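Local coordinates for protein RNA-directed RNA polymerase (Infectious pancreatic necrosis virus, PDB 3ZED) that probably synthesises viral RNA from ribonucleoside triphosphates as the RNA-dependent RNA polymerase of the virus, both free and covalently attached to the genomic RNA, at residues L172-V177 / G406-T411; T179-N184 / G512-I517; L168-A173 / T318-S323; C410-M415 / M451-S456. One frame throughout, in Å; residues are numbered along the deposited sequence.

Interaction 1: L172-V177 / G406-T411. With K (potassium ion), chain K.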
loop_
_atom_site.group_PDB
_atom_site.type_symbol
_atom_site.label_atom_id
_atom_site.label_comp_id
_atom_site.label_asym_id
_atom_site.label_seq_id
_atom_site.Cartn_x
_atom_site.Cartn_y
_atom_site.Cartn_z
ATOM N N LEU B 172 8.278 2.209 -19.273
ATOM C CA LEU B 172 9.204 3.246 -19.751
ATOM C C LEU B 172 9.159 4.482 -18.830
ATOM O O LEU B 172 10.206 5.012 -18.478
ATOM C CB LEU B 172 8.879 3.674 -21.206
ATOM C CG LEU B 172 8.867 2.597 -22.302
ATOM C CD1 LEU B 172 8.693 3.239 -23.666
ATOM C CD2 LEU B 172 10.131 1.732 -22.285
ATOM N N ALA B 173 7.950 4.925 -18.444
ATOM C CA ALA B 173 7.743 6.062 -17.540
ATOM C C ALA B 173 8.385 5.781 -16.145
ATOM O O ALA B 173 9.062 6.664 -15.602
ATOM C CB ALA B 173 6.261 6.354 -17.397
ATOM N N MET B 174 8.239 4.536 -15.617
ATOM C CA MET B 174 8.843 4.112 -14.333
ATOM C C MET B 174 10.365 4.173 -14.427
ATOM O O MET B 174 10.992 4.744 -13.535
ATOM C CB MET B 174 8.381 2.705 -13.898
ATOM C CG MET B 174 6.877 2.597 -13.714
ATOM S SD MET B 174 6.123 3.748 -12.473
ATOM C CE MET B 174 6.281 2.768 -10.984
ATOM N N LYS B 175 10.955 3.622 -15.523
ATOM C CA LYS B 175 12.398 3.664 -15.769
ATOM C C LYS B 175 12.872 5.127 -15.850
ATOM O O LYS B 175 13.934 5.445 -15.322
ATOM C CB LYS B 175 12.755 2.883 -17.050
ATOM C CG LYS B 175 14.234 2.970 -17.427
ATOM C CD LYS B 175 14.566 2.156 -18.664
ATOM C CE LYS B 175 16.022 2.290 -19.064
ATOM N NZ LYS B 175 16.247 3.495 -19.899
ATOM N N GLY B 176 12.083 5.985 -16.497
ATOM C CA GLY B 176 12.352 7.415 -16.626
ATOM C C GLY B 176 12.458 8.126 -15.290
ATOM O O GLY B 176 13.375 8.931 -15.093
ATOM N N VAL B 177 11.551 7.804 -14.342
ATOM C CA VAL B 177 11.578 8.359 -12.965
ATOM C C VAL B 177 12.836 7.827 -12.213
ATOM O O VAL B 177 13.553 8.603 -11.574
ATOM C CB VAL B 177 10.250 8.082 -12.176
ATOM C CG1 VAL B 177 10.413 8.341 -10.679
ATOM C CG2 VAL B 177 9.092 8.905 -12.733
ATOM N N GLY B 406 5.660 7.308 -7.318
ATOM C CA GLY B 406 6.354 6.970 -6.073
ATOM C C GLY B 406 7.343 5.821 -6.066
ATOM O O GLY B 406 8.546 6.032 -5.884
ATOM N N GLU B 407 6.814 4.594 -6.226
ATOM C CA GLU B 407 7.500 3.295 -6.229
ATOM C C GLU B 407 8.795 3.267 -7.078
ATOM O O GLU B 407 9.767 2.627 -6.677
ATOM C CB GLU B 407 6.541 2.200 -6.740
ATOM C CG GLU B 407 5.436 1.821 -5.757
ATOM C CD GLU B 407 4.127 2.591 -5.848
ATOM O OE1 GLU B 407 4.155 3.793 -6.196
ATOM O OE2 GLU B 407 3.066 1.992 -5.560
ATOM N N ALA B 408 8.811 3.979 -8.224
ATOM C CA ALA B 408 9.953 4.035 -9.159
ATOM C C ALA B 408 11.176 4.739 -8.555
ATOM O O ALA B 408 12.291 4.527 -9.043
ATOM C CB ALA B 408 9.538 4.735 -10.458
ATOM N N ASN B 409 10.981 5.571 -7.506
ATOM C CA ASN B 409 12.059 6.316 -6.814
ATOM C C ASN B 409 12.775 5.456 -5.750
ATOM O O ASN B 409 13.804 5.863 -5.201
ATOM C CB ASN B 409 11.492 7.562 -6.134
ATOM C CG ASN B 409 10.922 8.578 -7.087
ATOM O OD1 ASN B 409 11.632 9.387 -7.684
ATOM N ND2 ASN B 409 9.622 8.592 -7.220
ATOM N N CYS B 410 12.199 4.296 -5.429
ATOM C CA CYS B 410 12.728 3.421 -4.390
ATOM C C CYS B 410 13.971 2.651 -4.827
ATOM O O CYS B 410 14.002 2.058 -5.903
ATOM C CB CYS B 410 11.642 2.473 -3.904
ATOM S SG CYS B 410 12.003 1.683 -2.321
ATOM N N THR B 411 15.012 2.694 -3.982
ATOM C CA THR B 411 16.227 1.911 -4.154
ATOM C C THR B 411 16.142 0.726 -3.177
ATOM O O THR B 411 15.475 0.864 -2.140
ATOM C CB THR B 411 17.517 2.728 -3.904
ATOM O OG1 THR B 411 17.613 3.029 -2.511
ATOM C CG2 THR B 411 17.618 3.988 -4.767
HETATM K K K K . 14.032 9.543 -9.067
#
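Val177 and Asn409 meet at an oblique angle beside a potassium ion, where the last turns of helix 164-179 face the short 3-10 turn that precedes helix 412-426. The CG1 methyl of Val177 is almost equally near CG, OD1 and ND2 of the Asn409 amide, with OD1 the closest at 3.4 Å. This branch stands anti to its backbone N (chi1 166°), which turns it toward the 3-10 turn and also sets it 3.7 Å from the CB of Ala408. One turn earlier in the helix, Met174 folds its chain about the CB-CG and CG-SD bonds, bringing CE to 3.8 Å from Ala408 CB. The alanine methyl is thus held between valine and methionine, and it lies 3.4 Å from Met174 O as well. Within its own segment, Asn409 ND2 donates to Gly406 O (3.1 Å), which lies close to the amide plane; its stronger polar partner is Glu404. The bonds of ND2 and the metal bond of OD1, 2.8 Å from the potassium, together would hold the rotation of the amide. Val177 O binds the same ion at 2.7 Å, and Asn182, Asn184, Gly512 and Asn514 complete the site. A carbonyl from the C-terminal part of a helix is a favourable cation ligand, so the ion probably gains from the helix dipole while joining a helix carbonyl to a side-chain amide across a contact that is otherwise mostly apolar.

Interaction 2: T179-N184 / G512-I517. With K (potassium ion), chain K.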
loop_
_atom_site.group_PDB
_atom_site.type_symbol
_atom_site.label_atom_id
_atom_site.label_comp_id
_atom_site.label_asym_id
_atom_site.label_seq_id
_atom_site.Cartn_x
_atom_site.Cartn_y
_atom_site.Cartn_z
ATOM N N THR B 179 15.775 6.508 -13.561
ATOM C CA THR B 179 17.097 6.717 -14.169
ATOM C C THR B 179 17.218 7.935 -15.114
ATOM O O THR B 179 18.312 8.198 -15.606
ATOM C CB THR B 179 17.490 5.440 -14.986
ATOM O OG1 THR B 179 16.622 5.326 -16.117
ATOM C CG2 THR B 179 17.424 4.142 -14.164
ATOM N N GLY B 180 16.121 8.632 -15.375
ATOM C CA GLY B 180 16.099 9.729 -16.342
ATOM C C GLY B 180 16.581 11.081 -15.879
ATOM O O GLY B 180 17.741 11.228 -15.531
ATOM N N ARG B 181 15.688 12.075 -15.871
ATOM C CA ARG B 181 16.008 13.463 -15.505
ATOM C C ARG B 181 16.548 13.594 -14.069
ATOM O O ARG B 181 17.381 14.466 -13.806
ATOM C CB ARG B 181 14.769 14.363 -15.684
ATOM C CG ARG B 181 13.573 14.039 -14.772
ATOM C CD ARG B 181 12.507 15.115 -14.931
ATOM N NE ARG B 181 11.378 14.943 -14.024
ATOM C CZ ARG B 181 11.300 15.464 -12.801
ATOM N NH1 ARG B 181 12.301 16.187 -12.317
ATOM N NH2 ARG B 181 10.232 15.247 -12.048
ATOM N N ASN B 182 16.055 12.745 -13.147
ATOM C CA ASN B 182 16.428 12.800 -11.745
ATOM C C ASN B 182 16.666 11.372 -11.233
ATOM O O ASN B 182 15.788 10.783 -10.589
ATOM C CB ASN B 182 15.333 13.558 -10.945
ATOM C CG ASN B 182 15.688 13.781 -9.498
ATOM O OD1 ASN B 182 16.802 14.172 -9.159
ATOM N ND2 ASN B 182 14.766 13.470 -8.610
ATOM N N PRO B 183 17.858 10.792 -11.536
ATOM C CA PRO B 183 18.149 9.416 -11.092
ATOM C C PRO B 183 18.035 9.216 -9.588
ATOM O O PRO B 183 18.362 10.107 -8.801
ATOM C CB PRO B 183 19.601 9.198 -11.556
ATOM C CG PRO B 183 19.778 10.140 -12.698
ATOM C CD PRO B 183 19.010 11.359 -12.277
ATOM N N ASN B 184 17.571 8.023 -9.196
ATOM C CA ASN B 184 17.391 7.631 -7.802
ATOM C C ASN B 184 18.666 7.757 -7.022
ATOM O O ASN B 184 19.753 7.576 -7.571
ATOM C CB ASN B 184 16.886 6.194 -7.709
ATOM C CG ASN B 184 15.486 6.004 -8.199
ATOM O OD1 ASN B 184 14.749 6.966 -8.434
ATOM N ND2 ASN B 184 15.105 4.759 -8.398
ATOM N N GLY B 512 17.000 12.671 -4.924
ATOM C CA GLY B 512 16.890 11.659 -5.979
ATOM C C GLY B 512 15.449 11.177 -6.110
ATOM O O GLY B 512 15.180 10.175 -6.784
ATOM N N ILE B 513 14.502 11.902 -5.446
ATOM C CA ILE B 513 13.082 11.564 -5.392
ATOM C C ILE B 513 12.291 12.625 -6.160
ATOM O O ILE B 513 12.330 13.806 -5.810
ATOM C CB ILE B 513 12.594 11.393 -3.914
ATOM C CG1 ILE B 513 13.383 10.278 -3.197
ATOM C CG2 ILE B 513 11.079 11.077 -3.861
ATOM C CD1 ILE B 513 13.404 10.358 -1.640
ATOM N N ASN B 514 11.590 12.196 -7.218
ATOM C CA ASN B 514 10.731 13.053 -8.036
ATOM C C ASN B 514 9.427 13.298 -7.316
ATOM O O ASN B 514 8.867 12.377 -6.722
ATOM C CB ASN B 514 10.443 12.400 -9.398
ATOM C CG ASN B 514 11.632 12.141 -10.276
ATOM O OD1 ASN B 514 12.735 11.894 -9.810
ATOM N ND2 ASN B 514 11.422 12.130 -11.570
ATOM N N PHE B 515 8.909 14.513 -7.402
ATOM C CA PHE B 515 7.623 14.830 -6.783
ATOM C C PHE B 515 7.001 15.982 -7.514
ATOM O O PHE B 515 7.692 16.714 -8.234
ATOM C CB PHE B 515 7.787 15.173 -5.278
ATOM C CG PHE B 515 8.810 16.249 -4.959
ATOM C CD1 PHE B 515 8.532 17.592 -5.192
ATOM C CD2 PHE B 515 10.041 15.920 -4.402
ATOM C CE1 PHE B 515 9.491 18.579 -4.925
ATOM C CE2 PHE B 515 10.983 16.907 -4.098
ATOM C CZ PHE B 515 10.704 18.230 -4.361
ATOM N N LYS B 516 5.703 16.185 -7.311
ATOM C CA LYS B 516 5.035 17.342 -7.896
ATOM C C LYS B 516 3.963 17.858 -6.983
ATOM O O LYS B 516 3.378 17.115 -6.191
ATOM C CB LYS B 516 4.506 17.140 -9.328
ATOM C CG LYS B 516 3.762 15.862 -9.657
ATOM C CD LYS B 516 3.448 15.843 -11.164
ATOM C CE LYS B 516 3.185 14.460 -11.714
ATOM N NZ LYS B 516 1.737 14.218 -11.956
ATOM N N ILE B 517 3.753 19.171 -7.061
ATOM C CA ILE B 517 2.719 19.871 -6.322
ATOM C C ILE B 517 1.446 19.593 -7.092
ATOM O O ILE B 517 1.312 20.009 -8.248
ATOM C CB ILE B 517 3.045 21.386 -6.132
ATOM C CG1 ILE B 517 4.150 21.608 -5.081
ATOM C CG2 ILE B 517 1.789 22.141 -5.690
ATOM C CD1 ILE B 517 5.530 21.258 -5.442
HETATM K K K K . 14.032 9.543 -9.067
HETATM O O HOH W 1 13.872 10.712 -13.067
#
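A potassium site seen in the crystal joins these two loops, and four of its six oxygen ligands come from them. Asn182 O and Gly512 O approach the ion through the backbone, each at 2.6 Å, while Asn184 and Asn514 offer their side-chain OD1 atoms; Val177 O and Asn409 OD1 supply the rest. Asn514 OD1 works twice, for besides binding potassium at 2.8 Å it accepts a hydrogen bond from Asn182 ND2 (2.8 Å, N-H...O angle 152°). That donor sits well above the carbonyl plane, 44° out of it, as the two amides slide past each other in opposite directions. With its CG anti to the backbone N (chi1 -175°), Asn182 carries its amide across to segment 512-517. The other end of the Asn514 amide donates through ND2 to a water that also accepts from Asn182 N. Arg181 closes over this group: ND2 lies over the rim of one guanidinium face, a contact between two donors, and NH2 is paid by salt bridges to Glu404 and Glu508. Gly512 O is further approached by Asn184 CA at 3.5 Å in a nearly straight C-H...O contact. All six ligands are neutral amide or carbonyl oxygens, the kind of shell that suits a large monovalent cation, and its charge would probably polarise the Asn514 amide and the Asn182 peptide carbonyl that bind it.

Interaction 3: L168-A173 / T318-S323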
loop_
_atom_site.group_PDB
_atom_site.type_symbol
_atom_site.label_atom_id
_atom_site.label_comp_id
_atom_site.label_asym_id
_atom_site.label_seq_id
_atom_site.Cartn_x
_atom_site.Cartn_y
_atom_site.Cartn_z
ATOM N N LEU B 168 3.313 -1.459 -21.184
ATOM C CA LEU B 168 4.683 -1.328 -21.694
ATOM C C LEU B 168 5.168 0.133 -21.629
ATOM O O LEU B 168 6.295 0.373 -21.185
ATOM C CB LEU B 168 4.782 -1.894 -23.119
ATOM C CG LEU B 168 4.612 -3.426 -23.224
ATOM C CD1 LEU B 168 4.361 -3.862 -24.656
ATOM C CD2 LEU B 168 5.803 -4.164 -22.651
ATOM N N ASN B 169 4.310 1.093 -22.019
ATOM C CA ASN B 169 4.610 2.523 -21.946
ATOM C C ASN B 169 4.765 2.973 -20.492
ATOM O O ASN B 169 5.605 3.826 -20.204
ATOM C CB ASN B 169 3.530 3.349 -22.636
ATOM C CG ASN B 169 3.721 3.394 -24.120
ATOM O OD1 ASN B 169 4.650 4.020 -24.627
ATOM N ND2 ASN B 169 2.859 2.707 -24.843
ATOM N N ARG B 170 3.977 2.372 -19.577
ATOM C CA ARG B 170 4.066 2.627 -18.138
ATOM C C ARG B 170 5.447 2.220 -17.615
ATOM O O ARG B 170 6.048 2.969 -16.837
ATOM C CB ARG B 170 2.960 1.882 -17.378
ATOM C CG ARG B 170 3.004 2.048 -15.871
ATOM C CD ARG B 170 2.687 3.461 -15.435
ATOM N NE ARG B 170 2.616 3.566 -13.977
ATOM C CZ ARG B 170 2.319 4.683 -13.325
ATOM N NH1 ARG B 170 2.075 5.804 -13.992
ATOM N NH2 ARG B 170 2.284 4.696 -12.000
ATOM N N LEU B 171 5.967 1.062 -18.072
ATOM C CA LEU B 171 7.297 0.587 -17.681
ATOM C C LEU B 171 8.384 1.610 -18.066
ATOM O O LEU B 171 9.276 1.882 -17.252
ATOM C CB LEU B 171 7.604 -0.789 -18.293
ATOM C CG LEU B 171 6.858 -2.007 -17.721
ATOM C CD1 LEU B 171 7.281 -3.268 -18.466
ATOM C CD2 LEU B 171 7.121 -2.188 -16.217
ATOM N N LEU B 172 8.278 2.209 -19.273
ATOM C CA LEU B 172 9.204 3.246 -19.751
ATOM C C LEU B 172 9.159 4.482 -18.830
ATOM O O LEU B 172 10.206 5.012 -18.478
ATOM C CB LEU B 172 8.879 3.674 -21.206
ATOM C CG LEU B 172 8.867 2.597 -22.302
ATOM C CD1 LEU B 172 8.693 3.239 -23.666
ATOM C CD2 LEU B 172 10.131 1.732 -22.285
ATOM N N ALA B 173 7.950 4.925 -18.444
ATOM C CA ALA B 173 7.743 6.062 -17.540
ATOM C C ALA B 173 8.385 5.781 -16.145
ATOM O O ALA B 173 9.062 6.664 -15.602
ATOM C CB ALA B 173 6.261 6.354 -17.397
ATOM N N THR B 318 -1.189 2.273 -18.491
ATOM C CA THR B 318 -1.898 1.268 -17.707
ATOM C C THR B 318 -1.038 1.083 -16.476
ATOM O O THR B 318 0.119 0.694 -16.606
ATOM C CB THR B 318 -2.162 -0.056 -18.454
ATOM O OG1 THR B 318 -2.768 0.179 -19.726
ATOM C CG2 THR B 318 -2.997 -1.055 -17.615
ATOM N N ARG B 319 -1.561 1.395 -15.297
ATOM C CA ARG B 319 -0.773 1.207 -14.080
ATOM C C ARG B 319 -0.595 -0.300 -13.826
ATOM O O ARG B 319 -1.466 -1.116 -14.174
ATOM C CB ARG B 319 -1.397 1.933 -12.875
ATOM C CG ARG B 319 -1.384 3.455 -13.049
ATOM C CD ARG B 319 -1.031 4.197 -11.779
ATOM N NE ARG B 319 -2.160 4.331 -10.860
ATOM C CZ ARG B 319 -2.077 4.153 -9.545
ATOM N NH1 ARG B 319 -0.921 3.814 -8.984
ATOM N NH2 ARG B 319 -3.152 4.302 -8.781
ATOM N N ASN B 320 0.565 -0.659 -13.282
ATOM C CA ASN B 320 0.905 -2.060 -13.044
ATOM C C ASN B 320 0.931 -2.444 -11.591
ATOM O O ASN B 320 1.466 -1.707 -10.768
ATOM C CB ASN B 320 2.272 -2.372 -13.654
ATOM C CG ASN B 320 2.296 -2.261 -15.156
ATOM O OD1 ASN B 320 1.433 -2.783 -15.839
ATOM N ND2 ASN B 320 3.298 -1.595 -15.706
ATOM N N ILE B 321 0.394 -3.636 -11.287
ATOM C CA ILE B 321 0.499 -4.239 -9.966
ATOM C C ILE B 321 1.610 -5.296 -10.084
ATOM O O ILE B 321 1.501 -6.218 -10.900
ATOM C CB ILE B 321 -0.833 -4.834 -9.426
ATOM C CG1 ILE B 321 -1.955 -3.761 -9.259
ATOM C CG2 ILE B 321 -0.607 -5.693 -8.156
ATOM C CD1 ILE B 321 -2.355 -3.280 -7.820
ATOM N N TRP B 322 2.689 -5.133 -9.317
ATOM C CA TRP B 322 3.787 -6.096 -9.281
ATOM C C TRP B 322 3.318 -7.186 -8.325
ATOM O O TRP B 322 3.304 -6.999 -7.101
ATOM C CB TRP B 322 5.060 -5.400 -8.828
ATOM C CG TRP B 322 6.322 -6.190 -9.017
ATOM C CD1 TRP B 322 7.182 -6.114 -10.075
ATOM C CD2 TRP B 322 6.935 -7.075 -8.061
ATOM N NE1 TRP B 322 8.289 -6.906 -9.843
ATOM C CE2 TRP B 322 8.158 -7.514 -8.620
ATOM C CE3 TRP B 322 6.566 -7.542 -6.780
ATOM C CZ2 TRP B 322 9.014 -8.399 -7.948
ATOM C CZ3 TRP B 322 7.410 -8.412 -6.115
ATOM C CH2 TRP B 322 8.617 -8.840 -6.699
ATOM N N SER B 323 2.798 -8.278 -8.894
ATOM C CA SER B 323 2.179 -9.288 -8.074
ATOM C C SER B 323 3.224 -10.287 -7.558
ATOM O O SER B 323 3.629 -11.226 -8.248
ATOM C CB SER B 323 1.032 -9.949 -8.830
ATOM O OG SER B 323 0.248 -10.717 -7.936
HETATM O O HOH W 2 2.533 1.131 -12.872
#
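Arg170 and Thr318 begin a helix-on-strand packing inside the palm domain, in which helix 164-179 lies against the start of strand 320-323 in a mixed sheet. Thr318 contributes its backbone: its O nestles against the aliphatic root of the arginine, 3.2 Å from Arg170 CB, while its hydroxyl bonds to Ser163. Next, Arg319 runs side by side with Arg170 in the same direction. Its CD rests over the rim of one face of the Arg170 guanidinium, 3.4 Å from NH2, and the two guanidinium planes are turned 63° apart. The like charges stay separated, with Arg170 NH2 4.5 Å from Arg319 NH1, and Arg319 gains a compensating salt bridge to Glu307. Asn320 points its side chain back at the helix, sliding past Arg170 in the opposite direction and crossing Leu171 at about a right angle; its ND2 lies 3.7 Å from Arg170 CG, and OD1 bonds to Gln167. Because Arg170 bends at chi2 (68°) and is extended beyond, its guanidinium lies beside the residues that lead into strand 320-323, with NE directed at a water. This single water, lying in the guanidinium plane at its edge, accepts from Arg170 NE and from Asn320 N, each at 2.7 Å.

Interaction 4: C410-M415 / M451-S456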
loop_
_atom_site.group_PDB
_atom_site.type_symbol
_atom_site.label_atom_id
_atom_site.label_comp_id
_atom_site.label_asym_id
_atom_site.label_seq_id
_atom_site.Cartn_x
_atom_site.Cartn_y
_atom_site.Cartn_z
ATOM N N CYS B 410 12.199 4.296 -5.429
ATOM C CA CYS B 410 12.728 3.421 -4.390
ATOM C C CYS B 410 13.971 2.651 -4.827
ATOM O O CYS B 410 14.002 2.058 -5.903
ATOM C CB CYS B 410 11.642 2.473 -3.904
ATOM S SG CYS B 410 12.003 1.683 -2.321
ATOM N N THR B 411 15.012 2.694 -3.982
ATOM C CA THR B 411 16.227 1.911 -4.154
ATOM C C THR B 411 16.142 0.726 -3.177
ATOM O O THR B 411 15.475 0.864 -2.140
ATOM C CB THR B 411 17.517 2.728 -3.904
ATOM O OG1 THR B 411 17.613 3.029 -2.511
ATOM C CG2 THR B 411 17.618 3.988 -4.767
ATOM N N PRO B 412 16.854 -0.413 -3.408
ATOM C CA PRO B 412 16.834 -1.493 -2.403
ATOM C C PRO B 412 17.278 -0.976 -1.023
ATOM O O PRO B 412 16.766 -1.442 -0.006
ATOM C CB PRO B 412 17.808 -2.525 -2.979
ATOM C CG PRO B 412 17.773 -2.271 -4.476
ATOM C CD PRO B 412 17.691 -0.773 -4.573
ATOM N N GLN B 413 18.147 0.064 -1.004
ATOM C CA GLN B 413 18.686 0.708 0.197
ATOM C C GLN B 413 17.617 1.460 0.992
ATOM O O GLN B 413 17.736 1.534 2.212
ATOM C CB GLN B 413 19.864 1.637 -0.146
ATOM C CG GLN B 413 21.171 0.855 -0.496
ATOM C CD GLN B 413 21.146 0.214 -1.883
ATOM O OE1 GLN B 413 20.412 0.644 -2.790
ATOM N NE2 GLN B 413 21.905 -0.855 -2.070
ATOM N N HIS B 414 16.571 1.987 0.331
ATOM C CA HIS B 414 15.442 2.615 1.035
ATOM C C HIS B 414 14.697 1.553 1.846
ATOM O O HIS B 414 14.399 1.772 3.021
ATOM C CB HIS B 414 14.475 3.291 0.061
ATOM C CG HIS B 414 14.951 4.597 -0.476
ATOM N ND1 HIS B 414 15.438 4.702 -1.767
ATOM C CD2 HIS B 414 14.969 5.822 0.106
ATOM C CE1 HIS B 414 15.747 5.983 -1.932
ATOM N NE2 HIS B 414 15.479 6.698 -0.832
ATOM N N MET B 415 14.430 0.381 1.224
ATOM C CA MET B 415 13.739 -0.710 1.915
ATOM C C MET B 415 14.612 -1.281 3.033
ATOM O O MET B 415 14.090 -1.644 4.083
ATOM C CB MET B 415 13.324 -1.812 0.934
ATOM C CG MET B 415 12.589 -2.941 1.609
ATOM S SD MET B 415 11.714 -3.951 0.434
ATOM C CE MET B 415 11.264 -5.289 1.500
ATOM N N MET B 451 14.693 -8.603 -3.435
ATOM C CA MET B 451 13.704 -9.515 -3.982
ATOM C C MET B 451 12.510 -8.743 -4.547
ATOM O O MET B 451 11.838 -9.241 -5.442
ATOM C CB MET B 451 13.256 -10.515 -2.923
ATOM C CG MET B 451 14.272 -11.626 -2.709
ATOM S SD MET B 451 13.737 -12.603 -1.310
ATOM C CE MET B 451 12.765 -13.829 -2.135
ATOM N N VAL B 452 12.243 -7.531 -4.033
ATOM C CA VAL B 452 11.060 -6.765 -4.457
ATOM C C VAL B 452 11.431 -5.337 -4.944
ATOM O O VAL B 452 10.554 -4.635 -5.446
ATOM C CB VAL B 452 9.948 -6.742 -3.363
ATOM C CG1 VAL B 452 9.453 -8.153 -3.053
ATOM C CG2 VAL B 452 10.400 -6.038 -2.091
ATOM N N VAL B 453 12.722 -4.933 -4.840
ATOM C CA VAL B 453 13.178 -3.608 -5.306
ATOM C C VAL B 453 14.310 -3.793 -6.316
ATOM O O VAL B 453 15.313 -4.460 -6.013
ATOM C CB VAL B 453 13.591 -2.625 -4.177
ATOM C CG1 VAL B 453 13.793 -1.219 -4.740
ATOM C CG2 VAL B 453 12.592 -2.628 -3.006
ATOM N N ASP B 454 14.133 -3.180 -7.529
ATOM C CA ASP B 454 15.054 -3.213 -8.676
ATOM C C ASP B 454 15.346 -4.649 -9.106
ATOM O O ASP B 454 16.492 -4.974 -9.438
ATOM C CB ASP B 454 16.383 -2.464 -8.371
ATOM C CG ASP B 454 16.294 -0.954 -8.297
ATOM O OD1 ASP B 454 15.350 -0.380 -8.889
ATOM O OD2 ASP B 454 17.179 -0.341 -7.671
ATOM N N SER B 455 14.311 -5.505 -9.097
ATOM C CA SER B 455 14.435 -6.913 -9.450
ATOM C C SER B 455 13.773 -7.149 -10.819
ATOM O O SER B 455 14.218 -6.511 -11.771
ATOM C CB SER B 455 13.899 -7.817 -8.337
ATOM O OG SER B 455 12.488 -7.866 -8.260
ATOM N N SER B 456 12.755 -8.034 -10.959
ATOM C CA SER B 456 12.183 -8.281 -12.292
ATOM C C SER B 456 10.692 -8.593 -12.260
ATOM O O SER B 456 10.111 -8.788 -11.182
ATOM C CB SER B 456 12.930 -9.418 -12.999
ATOM O OG SER B 456 12.747 -10.690 -12.392
HETATM O O HOH W 3 16.168 2.226 -7.892
#
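The side chains of Asp454 and Pro412 cross at about a right angle, with carboxylate OD2 3.2 Å from Pro412 CD, while OD1 accepts a hydrogen bond from Gly468. A second flat group, the His414 ring, has Thr411 CA in plane at its edge. Its ND1 accepts from Thr411 N (3.0 Å, angle 161°), and Thr411 OG1 in turn accepts from His414 N at 3.2 Å. This reciprocal pair is a capping box that closes the N terminus of helix 412-426. A water lies between Cys410 O and Asp454 OD2 within bonding distance of both, though other acceptors compete for its protons. Val453 fills the middle of the contact: with CG1 anti to the backbone N (chi1 -169°), that methyl presses on the Thr411-Pro412 peptide, 3.4 Å from Pro412 N, and CG2 turns to Met415. The methionine reaches out in an extended chain and lays SD against Val452 CG2 at 3.5 Å. The capped start of helix 412-426 is thereby packed on the end of helix 438-452 and the turn leading to strand 456-459; Met415 and Val452 both reach Leu332 of helix 326-340, and helix 476-493 adjoins Cys410, His414 and Met415.

In the fold
From the N terminus, helix 164-179 supplies the first side of interactions 3 and 1, whose segments overlap at Leu172 and Ala173, and its following loop opens interaction 2. Interaction 3 closes earliest, at strand 320-323 of the mixed sheet. Interaction 1 closes next, at the loop after strand 397-403; interaction 4 starts there, sharing Cys410 and Thr411, and closes at 451-456. Interaction 2 closes last, ahead of strand 515-521 in the antiparallel sheet, crossing interactions 1 and 3 and enclosing interaction 4. Interactions 1 and 2 share one potassium ion, and Trp322 NE1 joins interactions 3 and 4 through a probable hydrogen bond to Ser456 O.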